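Local coordinates for protein DNA endonuclease I-CeuI (Chlamydomonas eugametos, PDB 2EX5) that cuts DNA as a magnesium-dependent homodimeric homing endonuclease of the LAGLIDADG family, making a staggered break near the insertion site of its own group I intron, at residues C[99-104]-C[119-124]; C[56-61]-C[94-99]; C[18-23]-C[30-35]. The protein carries 1 engineered substitution. One frame throughout, in Å; residues are numbered along the deposited sequence.

Contact 1 of 3, residues C[99-104]-C[119-124]; sequences LALEVF and LVLTID. With nucleotides of chain A.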
loop_
_atom_site.group_PDB
_atom_site.type_symbol
_atom_site.label_atom_id
_atom_site.label_comp_id
_atom_site.label_asym_id
_atom_site.label_seq_id
_atom_site.Cartn_x
_atom_site.Cartn_y
_atom_site.Cartn_z
ATOM N N LEU C 99 13.075 8.321 -0.841
ATOM C CA LEU C 99 13.574 7.432 -1.908
ATOM C C LEU C 99 12.930 7.735 -3.263
ATOM O O LEU C 99 13.665 7.955 -4.237
ATOM C CB LEU C 99 13.372 5.971 -1.532
ATOM C CG LEU C 99 14.218 4.766 -1.890
ATOM C CD1 LEU C 99 13.273 3.580 -2.191
ATOM C CD2 LEU C 99 15.371 5.000 -3.003
ATOM N N ALA C 100 11.569 7.773 -3.379
ATOM C CA ALA C 100 10.969 8.186 -4.688
ATOM C C ALA C 100 11.522 9.494 -5.280
ATOM O O ALA C 100 11.860 9.574 -6.470
ATOM C CB ALA C 100 9.444 8.301 -4.560
ATOM N N LEU C 101 11.558 10.544 -4.452
ATOM C CA LEU C 101 12.125 11.884 -4.818
ATOM C C LEU C 101 13.529 11.725 -5.385
ATOM O O LEU C 101 13.898 12.182 -6.493
ATOM C CB LEU C 101 12.158 12.687 -3.526
ATOM C CG LEU C 101 11.625 14.114 -3.376
ATOM C CD1 LEU C 101 10.271 14.389 -4.130
ATOM C CD2 LEU C 101 11.562 14.522 -1.919
ATOM N N GLU C 102 14.304 10.950 -4.621
ATOM C CA GLU C 102 15.685 10.641 -4.985
ATOM C C GLU C 102 15.734 9.880 -6.320
ATOM O O GLU C 102 16.498 10.278 -7.183
ATOM C CB GLU C 102 16.408 9.989 -3.797
ATOM C CG GLU C 102 17.857 9.858 -3.998
ATOM C CD GLU C 102 18.674 10.989 -3.451
ATOM O OE1 GLU C 102 19.239 11.738 -4.259
ATOM O OE2 GLU C 102 18.758 11.141 -2.255
ATOM N N VAL C 103 14.870 8.870 -6.545
ATOM C CA VAL C 103 14.844 8.235 -7.868
ATOM C C VAL C 103 14.216 9.003 -9.007
ATOM O O VAL C 103 14.692 8.879 -10.158
ATOM C CB VAL C 103 14.413 6.678 -7.925
ATOM C CG1 VAL C 103 13.804 6.208 -6.718
ATOM C CG2 VAL C 103 13.672 6.312 -9.188
ATOM N N PHE C 104 13.136 9.773 -8.766
ATOM C CA PHE C 104 12.682 10.539 -9.911
ATOM C C PHE C 104 13.488 11.802 -10.150
ATOM O O PHE C 104 13.344 12.369 -11.193
ATOM C CB PHE C 104 11.141 10.857 -9.887
ATOM C CG PHE C 104 10.260 9.648 -9.698
ATOM C CD1 PHE C 104 9.588 9.461 -8.495
ATOM C CD2 PHE C 104 10.108 8.690 -10.695
ATOM C CE1 PHE C 104 8.739 8.354 -8.304
ATOM C CE2 PHE C 104 9.228 7.546 -10.503
ATOM C CZ PHE C 104 8.531 7.442 -9.294
ATOM N N LEU C 119 1.538 12.618 4.368
ATOM C CA LEU C 119 2.283 13.415 3.406
ATOM C C LEU C 119 1.966 12.898 2.017
ATOM O O LEU C 119 1.625 11.781 1.930
ATOM C CB LEU C 119 3.783 13.160 3.732
ATOM C CG LEU C 119 4.617 14.142 4.605
ATOM C CD1 LEU C 119 3.831 15.125 5.623
ATOM C CD2 LEU C 119 5.965 13.577 5.165
ATOM N N VAL C 120 2.131 13.667 0.937
ATOM C CA VAL C 120 1.802 13.244 -0.398
ATOM C C VAL C 120 2.953 13.713 -1.185
ATOM O O VAL C 120 3.367 14.844 -1.022
ATOM C CB VAL C 120 0.490 13.863 -0.958
ATOM C CG1 VAL C 120 0.219 13.378 -2.386
ATOM C CG2 VAL C 120 -0.619 13.417 -0.140
ATOM N N LEU C 121 3.496 12.868 -2.058
ATOM C CA LEU C 121 4.436 13.299 -3.037
ATOM C C LEU C 121 3.728 13.342 -4.394
ATOM O O LEU C 121 3.065 12.382 -4.789
ATOM C CB LEU C 121 5.664 12.327 -2.985
ATOM C CG LEU C 121 6.618 12.123 -4.187
ATOM C CD1 LEU C 121 6.994 13.285 -4.904
ATOM C CD2 LEU C 121 7.847 11.511 -3.665
ATOM N N THR C 122 3.853 14.446 -5.102
ATOM C CA THR C 122 3.157 14.712 -6.421
ATOM C C THR C 122 4.093 15.047 -7.546
ATOM O O THR C 122 5.031 15.842 -7.372
ATOM C CB THR C 122 2.103 15.913 -6.252
ATOM O OG1 THR C 122 1.225 15.621 -5.119
ATOM C CG2 THR C 122 1.178 16.086 -7.438
ATOM N N ILE C 123 3.868 14.447 -8.691
ATOM C CA ILE C 123 4.412 14.921 -9.933
ATOM C C ILE C 123 3.299 15.112 -10.930
ATOM O O ILE C 123 2.623 14.114 -11.326
ATOM C CB ILE C 123 5.420 13.870 -10.500
ATOM C CG1 ILE C 123 6.668 13.754 -9.506
ATOM C CG2 ILE C 123 5.751 14.260 -11.983
ATOM C CD1 ILE C 123 7.557 12.493 -9.565
ATOM N N ASP C 124 3.124 16.361 -11.385
ATOM C CA ASP C 124 2.121 16.780 -12.397
ATOM C C ASP C 124 2.708 17.367 -13.684
ATOM O O ASP C 124 2.027 17.452 -14.712
ATOM C CB ASP C 124 1.136 17.790 -11.771
ATOM C CG ASP C 124 1.811 19.070 -11.285
ATOM O OD1 ASP C 124 2.394 19.833 -12.069
ATOM O OD2 ASP C 124 1.654 19.381 -10.091
ATOM P P DA A 6 5.978 23.742 -11.733
ATOM O OP1 DA A 6 7.224 24.546 -11.601
ATOM O OP2 DA A 6 5.988 22.256 -11.632
ATOM O "O5'" DA A 6 5.130 24.333 -10.552
ATOM C "C5'" DA A 6 4.897 25.687 -10.361
ATOM C "C4'" DA A 6 3.673 25.597 -9.481
ATOM O "O4'" DA A 6 2.547 25.023 -10.223
ATOM C "C3'" DA A 6 3.812 24.679 -8.253
ATOM O "O3'" DA A 6 3.773 25.484 -7.066
ATOM C "C2'" DA A 6 2.592 23.737 -8.336
ATOM C "C1'" DA A 6 1.619 24.613 -9.142
ATOM N N9 DA A 6 0.428 23.958 -9.778
ATOM C C8 DA A 6 0.558 22.843 -10.665
ATOM N N7 DA A 6 -0.577 22.371 -11.175
ATOM C C5 DA A 6 -1.512 23.332 -10.634
ATOM C C6 DA A 6 -2.920 23.424 -10.850
ATOM N N6 DA A 6 -3.574 22.574 -11.646
ATOM N N1 DA A 6 -3.559 24.412 -10.204
ATOM C C2 DA A 6 -2.861 25.266 -9.395
ATOM N N3 DA A 6 -1.539 25.297 -9.125
ATOM C C4 DA A 6 -0.922 24.276 -9.778
#
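Leu121 pushes its forked end into the notch between Ala100 and Leu101 on the neighbouring helix. CD2 rests on the small CB of Ala100 at 3.7 Å, while CD1 lies against CD1 of Leu101 at 3.5 Å. CG anti to the backbone N (chi1 156°) directs the fork of Leu121 toward the helix. The alanine matters to this shape: its single methyl leaves a shallow hollow one turn before Phe104, and the leucine branch settles there. Leu101 arrives differently. Its CB points neither at the strand nor away from it, and the CD1 branch bends over to meet both methyls of Leu121, lying 3.8 Å from CD2, which is thus shared between Ala100 and Leu101.

A second bump sits further along. Ile123, two residues on and hence on the same side of the strand, sends out its long arm so that CD1 nestles where Phe104 CB meets its ring, 3.8 Å from ring atom CD1 and 3.9 Å from CG. The methyl approaches obliquely. No hydrogen bond joins the two segments, so the fit is purely apolar, and every touching residue is buried. The ring of Phe104 also meets Phe85 and, edge-to-face, Phe136, while Leu101 reaches back to Phe29 and Leu36 of helix 29-40.

Beyond the strand end, Asp124 turns to the DNA, its OD2 coming within 3.7 Å of C8 of DA6 of chain A. The axes of helix 99-104 and strand 119-123 run nearly parallel, 14° apart and 10.1 Å at closest approach: helix 94-104 lies against the face of the antiparallel sheet that bears Leu121 and Ile123, as in the alpha-beta core of LAGLIDADG endonucleases.

Contact 2 of 3, residues C[56-61]-C[94-99]; sequences AGFLEG and VKVLYL. With nucleotides of chain B.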
loop_
_atom_site.group_PDB
_atom_site.type_symbol
_atom_site.label_atom_id
_atom_site.label_comp_id
_atom_site.label_asym_id
_atom_site.label_seq_id
_atom_site.Cartn_x
_atom_site.Cartn_y
_atom_site.Cartn_z
ATOM N N ALA C 56 9.366 -0.011 -6.597
ATOM C CA ALA C 56 8.360 -0.514 -7.535
ATOM C C ALA C 56 7.230 -1.185 -6.776
ATOM O O ALA C 56 6.083 -0.845 -7.004
ATOM C CB ALA C 56 8.927 -1.434 -8.604
ATOM N N GLY C 57 7.527 -2.030 -5.818
ATOM C CA GLY C 57 6.499 -2.742 -5.035
ATOM C C GLY C 57 5.734 -1.756 -4.196
ATOM O O GLY C 57 4.498 -1.815 -4.021
ATOM N N PHE C 58 6.438 -0.770 -3.681
ATOM C CA PHE C 58 5.766 0.209 -2.819
ATOM C C PHE C 58 4.688 1.016 -3.610
ATOM O O PHE C 58 3.657 1.341 -3.081
ATOM C CB PHE C 58 6.842 1.147 -2.338
ATOM C CG PHE C 58 6.355 2.176 -1.431
ATOM C CD1 PHE C 58 6.041 1.855 -0.139
ATOM C CD2 PHE C 58 6.225 3.486 -1.848
ATOM C CE1 PHE C 58 5.640 2.812 0.703
ATOM C CE2 PHE C 58 5.752 4.433 -0.999
ATOM C CZ PHE C 58 5.461 4.075 0.255
ATOM N N LEU C 59 5.035 1.402 -4.843
ATOM C CA LEU C 59 4.227 2.211 -5.679
ATOM C C LEU C 59 3.009 1.444 -6.210
ATOM O O LEU C 59 1.928 2.067 -6.421
ATOM C CB LEU C 59 5.053 2.679 -6.886
ATOM C CG LEU C 59 6.218 3.681 -6.781
ATOM C CD1 LEU C 59 6.552 4.106 -8.259
ATOM C CD2 LEU C 59 5.812 4.842 -5.892
ATOM N N GLU C 60 3.193 0.147 -6.479
ATOM C CA GLU C 60 2.075 -0.749 -6.772
ATOM C C GLU C 60 1.047 -0.679 -5.640
ATOM O O GLU C 60 -0.111 -0.703 -5.889
ATOM C CB GLU C 60 2.541 -2.180 -7.037
ATOM C CG GLU C 60 1.510 -3.246 -7.178
ATOM C CD GLU C 60 0.949 -3.332 -8.568
ATOM O OE1 GLU C 60 0.039 -4.215 -8.741
ATOM O OE2 GLU C 60 1.384 -2.498 -9.449
ATOM N N GLY C 61 1.558 -0.538 -4.411
ATOM C CA GLY C 61 0.808 -0.366 -3.203
ATOM C C GLY C 61 0.191 0.992 -2.947
ATOM O O GLY C 61 -0.949 1.009 -2.544
ATOM N N VAL C 94 7.961 8.638 5.512
ATOM C CA VAL C 94 8.641 9.598 4.673
ATOM C C VAL C 94 9.925 9.112 3.999
ATOM O O VAL C 94 10.278 9.471 2.835
ATOM C CB VAL C 94 8.856 10.938 5.479
ATOM C CG1 VAL C 94 9.932 10.771 6.710
ATOM C CG2 VAL C 94 9.201 12.126 4.553
ATOM N N LYS C 95 10.598 8.203 4.653
ATOM C CA LYS C 95 11.852 7.671 4.163
ATOM C C LYS C 95 11.748 7.047 2.791
ATOM O O LYS C 95 12.530 7.352 1.901
ATOM C CB LYS C 95 12.381 6.691 5.202
ATOM C CG LYS C 95 13.486 5.755 4.695
ATOM C CD LYS C 95 14.070 4.989 5.860
ATOM C CE LYS C 95 14.976 3.855 5.337
ATOM N NZ LYS C 95 15.281 4.306 4.029
ATOM N N VAL C 96 10.752 6.186 2.582
ATOM C CA VAL C 96 10.403 5.713 1.202
ATOM C C VAL C 96 9.894 6.803 0.230
ATOM O O VAL C 96 10.148 6.742 -0.962
ATOM C CB VAL C 96 9.422 4.493 1.329
ATOM C CG1 VAL C 96 9.280 3.703 0.030
ATOM C CG2 VAL C 96 9.955 3.515 2.440
ATOM N N LEU C 97 9.143 7.794 0.718
ATOM C CA LEU C 97 8.786 9.017 -0.086
ATOM C C LEU C 97 10.074 9.785 -0.582
ATOM O O LEU C 97 10.199 10.236 -1.735
ATOM C CB LEU C 97 7.954 9.915 0.864
ATOM C CG LEU C 97 6.467 10.009 0.533
ATOM C CD1 LEU C 97 5.918 8.664 0.077
ATOM C CD2 LEU C 97 5.636 10.707 1.584
ATOM N N TYR C 98 11.043 9.878 0.341
ATOM C CA TYR C 98 12.379 10.457 0.049
ATOM C C TYR C 98 13.117 9.616 -1.010
ATOM O O TYR C 98 13.602 10.119 -2.028
ATOM C CB TYR C 98 13.182 10.619 1.360
ATOM C CG TYR C 98 14.505 11.262 1.110
ATOM C CD1 TYR C 98 14.616 12.634 1.077
ATOM C CD2 TYR C 98 15.648 10.500 0.851
ATOM C CE1 TYR C 98 15.830 13.264 0.758
ATOM C CE2 TYR C 98 16.865 11.119 0.568
ATOM C CZ TYR C 98 16.930 12.500 0.547
ATOM O OH TYR C 98 18.076 13.131 0.224
ATOM N N LEU C 99 13.075 8.321 -0.841
ATOM C CA LEU C 99 13.574 7.432 -1.908
ATOM C C LEU C 99 12.930 7.735 -3.263
ATOM O O LEU C 99 13.665 7.955 -4.237
ATOM C CB LEU C 99 13.372 5.971 -1.532
ATOM C CG LEU C 99 14.218 4.766 -1.890
ATOM C CD1 LEU C 99 13.273 3.580 -2.191
ATOM C CD2 LEU C 99 15.371 5.000 -3.003
ATOM P P DG B 16 -3.850 2.883 -0.718
ATOM O OP1 DG B 16 -5.288 3.076 -0.884
ATOM O OP2 DG B 16 -3.369 1.479 -0.682
ATOM O "O5'" DG B 16 -2.989 3.811 -1.733
ATOM C "C5'" DG B 16 -3.131 4.087 -3.101
ATOM C "C4'" DG B 16 -4.587 4.565 -3.437
ATOM O "O4'" DG B 16 -5.285 5.542 -2.593
ATOM C "C3'" DG B 16 -4.700 5.180 -4.765
ATOM O "O3'" DG B 16 -5.789 4.304 -5.372
ATOM C "C2'" DG B 16 -4.969 6.664 -4.464
ATOM C "C1'" DG B 16 -5.902 6.600 -3.271
ATOM N N9 DG B 16 -5.897 7.852 -2.416
ATOM C C8 DG B 16 -4.788 8.513 -1.898
ATOM N N7 DG B 16 -5.045 9.610 -1.273
ATOM C C5 DG B 16 -6.437 9.691 -1.325
ATOM C C6 DG B 16 -7.325 10.631 -0.756
ATOM O O6 DG B 16 -6.943 11.638 -0.109
ATOM N N1 DG B 16 -8.708 10.410 -1.054
ATOM C C2 DG B 16 -9.102 9.317 -1.838
ATOM N N2 DG B 16 -10.386 9.016 -2.113
ATOM N N3 DG B 16 -8.258 8.423 -2.255
ATOM C C4 DG B 16 -6.959 8.655 -2.004
#
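Phe58 and Val96 meet through a CH-pi contact, their side chains reaching toward each other. The CG1 methyl of Val96 is set over the middle of the ring, 3.5 Å from its centroid and only 6° off the normal, so that all six ring carbons share the methyl almost equally. Both groups stand anti to their own backbone N, Phe58 CG with chi1 -178° and Val96 CG1 with chi1 -165°, and this carries ring and methyl across the gap between the helices.

The remaining apolar touch is looser: Leu97 CD1 comes up at the ring edge, near its plane, 4.4 Å from Phe58 CE2. Val87 and Arg89 of strand 79-90 also pack on Phe58. Were Phe58 an alanine, Val96 CG1 would probably lose the ring face it sits on, leaving a gap between the two helices.

On the polar side, Gly61 O comes within 3.1 Å of OP2 of DG16 of chain B; both are acceptors, so the closeness is consistent with a shared metal ion rather than a hydrogen bond. Gly61 and the adjoining Glu62 belong to a magnesium site, so the packed phenylalanine sits just behind the metal-binding end of its helix. Phe54 of the second subunit packs on Ala56 and Glu60, as expected for helix 49-62, the LAGLIDADG helix that forms the dimer interface and delivers an acidic residue to the active site.

Contact 3 of 3, residues C[18-23]-C[30-35]; sequences KINDAV and SKYLID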
loop_
_atom_site.group_PDB
_atom_site.type_symbol
_atom_site.label_atom_id
_atom_site.label_comp_id
_atom_site.label_asym_id
_atom_site.label_seq_id
_atom_site.Cartn_x
_atom_site.Cartn_y
_atom_site.Cartn_z
ATOM N N LYS C 18 8.250 26.341 4.364
ATOM C CA LYS C 18 9.403 27.266 4.014
ATOM C C LYS C 18 10.258 26.477 3.028
ATOM O O LYS C 18 10.770 27.001 2.039
ATOM C CB LYS C 18 10.271 27.669 5.249
ATOM C CG LYS C 18 9.583 28.409 6.395
ATOM C CD LYS C 18 10.532 28.613 7.633
ATOM C CE LYS C 18 9.702 28.746 8.958
ATOM N NZ LYS C 18 8.440 29.651 8.935
ATOM N N ILE C 19 10.403 25.173 3.309
ATOM C CA ILE C 19 11.310 24.329 2.497
ATOM C C ILE C 19 10.764 24.280 1.080
ATOM O O ILE C 19 11.572 24.400 0.157
ATOM C CB ILE C 19 11.474 22.874 3.137
ATOM C CG1 ILE C 19 12.455 22.891 4.329
ATOM C CG2 ILE C 19 11.971 21.863 2.151
ATOM C CD1 ILE C 19 12.364 21.680 5.205
ATOM N N ASN C 20 9.417 24.033 0.881
ATOM C CA ASN C 20 8.816 24.064 -0.516
ATOM C C ASN C 20 8.884 25.428 -1.159
ATOM O O ASN C 20 9.131 25.570 -2.385
ATOM C CB ASN C 20 7.342 23.542 -0.617
ATOM C CG ASN C 20 7.244 22.065 -0.496
ATOM O OD1 ASN C 20 7.792 21.312 -1.305
ATOM N ND2 ASN C 20 6.614 21.629 0.565
ATOM N N ASP C 21 8.665 26.440 -0.342
ATOM C CA ASP C 21 8.811 27.892 -0.808
ATOM C C ASP C 21 10.239 28.188 -1.267
ATOM O O ASP C 21 10.448 28.783 -2.309
ATOM C CB ASP C 21 8.444 28.909 0.300
ATOM C CG ASP C 21 6.935 28.994 0.587
ATOM O OD1 ASP C 21 6.533 29.679 1.593
ATOM O OD2 ASP C 21 6.157 28.328 -0.111
ATOM N N ALA C 22 11.236 27.707 -0.509
ATOM C CA ALA C 22 12.700 27.770 -0.982
ATOM C C ALA C 22 13.061 27.074 -2.337
ATOM O O ALA C 22 13.701 27.698 -3.244
ATOM C CB ALA C 22 13.686 27.360 0.258
ATOM N N VAL C 23 12.683 25.783 -2.542
ATOM C CA VAL C 23 12.999 25.147 -3.860
ATOM C C VAL C 23 12.297 25.752 -5.126
ATOM O O VAL C 23 12.807 25.667 -6.344
ATOM C CB VAL C 23 12.828 23.618 -3.823
ATOM C CG1 VAL C 23 11.342 23.190 -3.612
ATOM C CG2 VAL C 23 13.482 22.995 -5.034
ATOM N N SER C 30 18.782 19.304 -5.146
ATOM C CA SER C 30 19.745 18.751 -4.162
ATOM C C SER C 30 19.590 19.398 -2.808
ATOM O O SER C 30 19.733 18.759 -1.761
ATOM C CB SER C 30 21.164 18.988 -4.708
ATOM O OG SER C 30 22.104 19.065 -3.580
ATOM N N LYS C 31 19.372 20.692 -2.793
ATOM C CA LYS C 31 19.152 21.363 -1.541
ATOM C C LYS C 31 17.784 21.080 -0.885
ATOM O O LYS C 31 17.699 20.972 0.320
ATOM C CB LYS C 31 19.358 22.866 -1.746
ATOM C CG LYS C 31 18.954 23.769 -0.620
ATOM C CD LYS C 31 19.734 23.632 0.689
ATOM C CE LYS C 31 19.260 24.821 1.603
ATOM N NZ LYS C 31 19.089 24.527 3.035
ATOM N N TYR C 32 16.703 20.970 -1.697
ATOM C CA TYR C 32 15.372 20.460 -1.239
ATOM C C TYR C 32 15.609 19.126 -0.571
ATOM O O TYR C 32 15.273 18.929 0.532
ATOM C CB TYR C 32 14.515 20.263 -2.533
ATOM C CG TYR C 32 13.102 19.928 -2.291
ATOM C CD1 TYR C 32 12.418 18.994 -3.133
ATOM C CD2 TYR C 32 12.382 20.569 -1.210
ATOM C CE1 TYR C 32 11.056 18.670 -2.843
ATOM C CE2 TYR C 32 11.003 20.234 -0.922
ATOM C CZ TYR C 32 10.353 19.311 -1.755
ATOM O OH TYR C 32 9.030 19.027 -1.493
ATOM N N LEU C 33 16.259 18.183 -1.215
ATOM C CA LEU C 33 16.578 16.931 -0.541
ATOM C C LEU C 33 17.288 17.049 0.859
ATOM O O LEU C 33 16.926 16.382 1.837
ATOM C CB LEU C 33 17.477 16.192 -1.526
ATOM C CG LEU C 33 16.802 15.765 -2.860
ATOM C CD1 LEU C 33 17.685 14.893 -3.767
ATOM C CD2 LEU C 33 15.527 15.102 -2.602
ATOM N N ILE C 34 18.289 17.920 0.953
ATOM C CA ILE C 34 19.037 18.192 2.165
ATOM C C ILE C 34 18.151 18.735 3.231
ATOM O O ILE C 34 18.198 18.294 4.344
ATOM C CB ILE C 34 20.134 19.300 1.912
ATOM C CG1 ILE C 34 21.382 18.716 1.242
ATOM C CG2 ILE C 34 20.612 20.036 3.299
ATOM C CD1 ILE C 34 22.261 19.874 0.472
ATOM N N ASP C 35 17.311 19.687 2.884
ATOM C CA ASP C 35 16.335 20.228 3.849
ATOM C C ASP C 35 15.341 19.176 4.377
ATOM O O ASP C 35 15.006 19.124 5.558
ATOM C CB ASP C 35 15.552 21.384 3.177
ATOM C CG ASP C 35 16.398 22.644 2.955
ATOM O OD1 ASP C 35 17.517 22.829 3.563
ATOM O OD2 ASP C 35 15.911 23.458 2.147
HETATM O O HOH W 1 14.420 23.751 -0.323
#
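Tyr32 lays one face of its ring under the CG1 methyl of Val23, which stands 3.9 Å from the ring centroid and 19° off the normal, displaced toward the rim. Ile19 comes to the same ring from another side: its CG2 meets the edge, 3.6 Å from CE2, the two side chains lying nearly perpendicular to each other. With CG anti to the backbone N (chi1 -172°), the ring of Tyr32 is carried across to helix 10-26, and its hydroxyl gives Asn20 OD1 a short but weak hydrogen bond, OH to OD1 2.6 Å. The same two polar ends also hold the backbone of Ile109 on the sheet edge, Tyr32 OH bonding to its N and Asn20 ND2 to its O.

Helices 10-26 and 29-40 form an antiparallel helical hairpin, the axes of segments 18-23 and 30-35 being 170° apart and 9.7 Å at closest approach. It sits beside edge strand 108-111, not far from the DNA, and Arg108 of that strand adds a cation-pi contact to Tyr32.

Asp35, partly exposed, runs alongside Ile19 in the opposite sense, its CB touching Ile19 CG1 at 3.6 Å. A water bridges the helices here, donating to both Ile19 O and, at 2.9 Å, Asp35 OD2. The other carboxylate oxygen, OD1, faces Lys31 NZ, one turn back on the same helix, in a salt bridge modelled so short that its detail is doubtful.

Contacts 1 and 2 use successive parts of helix 94-104, share Leu99 and have centres 9 Å apart: Leu121 CD2 lies 3.3 Å from Leu97 O, and Phe104 CZ is 4.0 Å from Leu59 CD1. Together they pack helix 94-104 against both the sheet and helix 49-62. Contact 3 stands further off, its centre 13 Å from that of contact 1 and 20 Å from contact 2, yet Leu33 joins it to both, with CD2 4.1 Å from Leu101 CD2 and O 3.5 Å from Tyr98 CE1. Contact 2 holds Gly61 of the metal site; the Phe58 side chain lies about 8 Å from bound calcium, that of Ile123 in contact 1 about 10 Å.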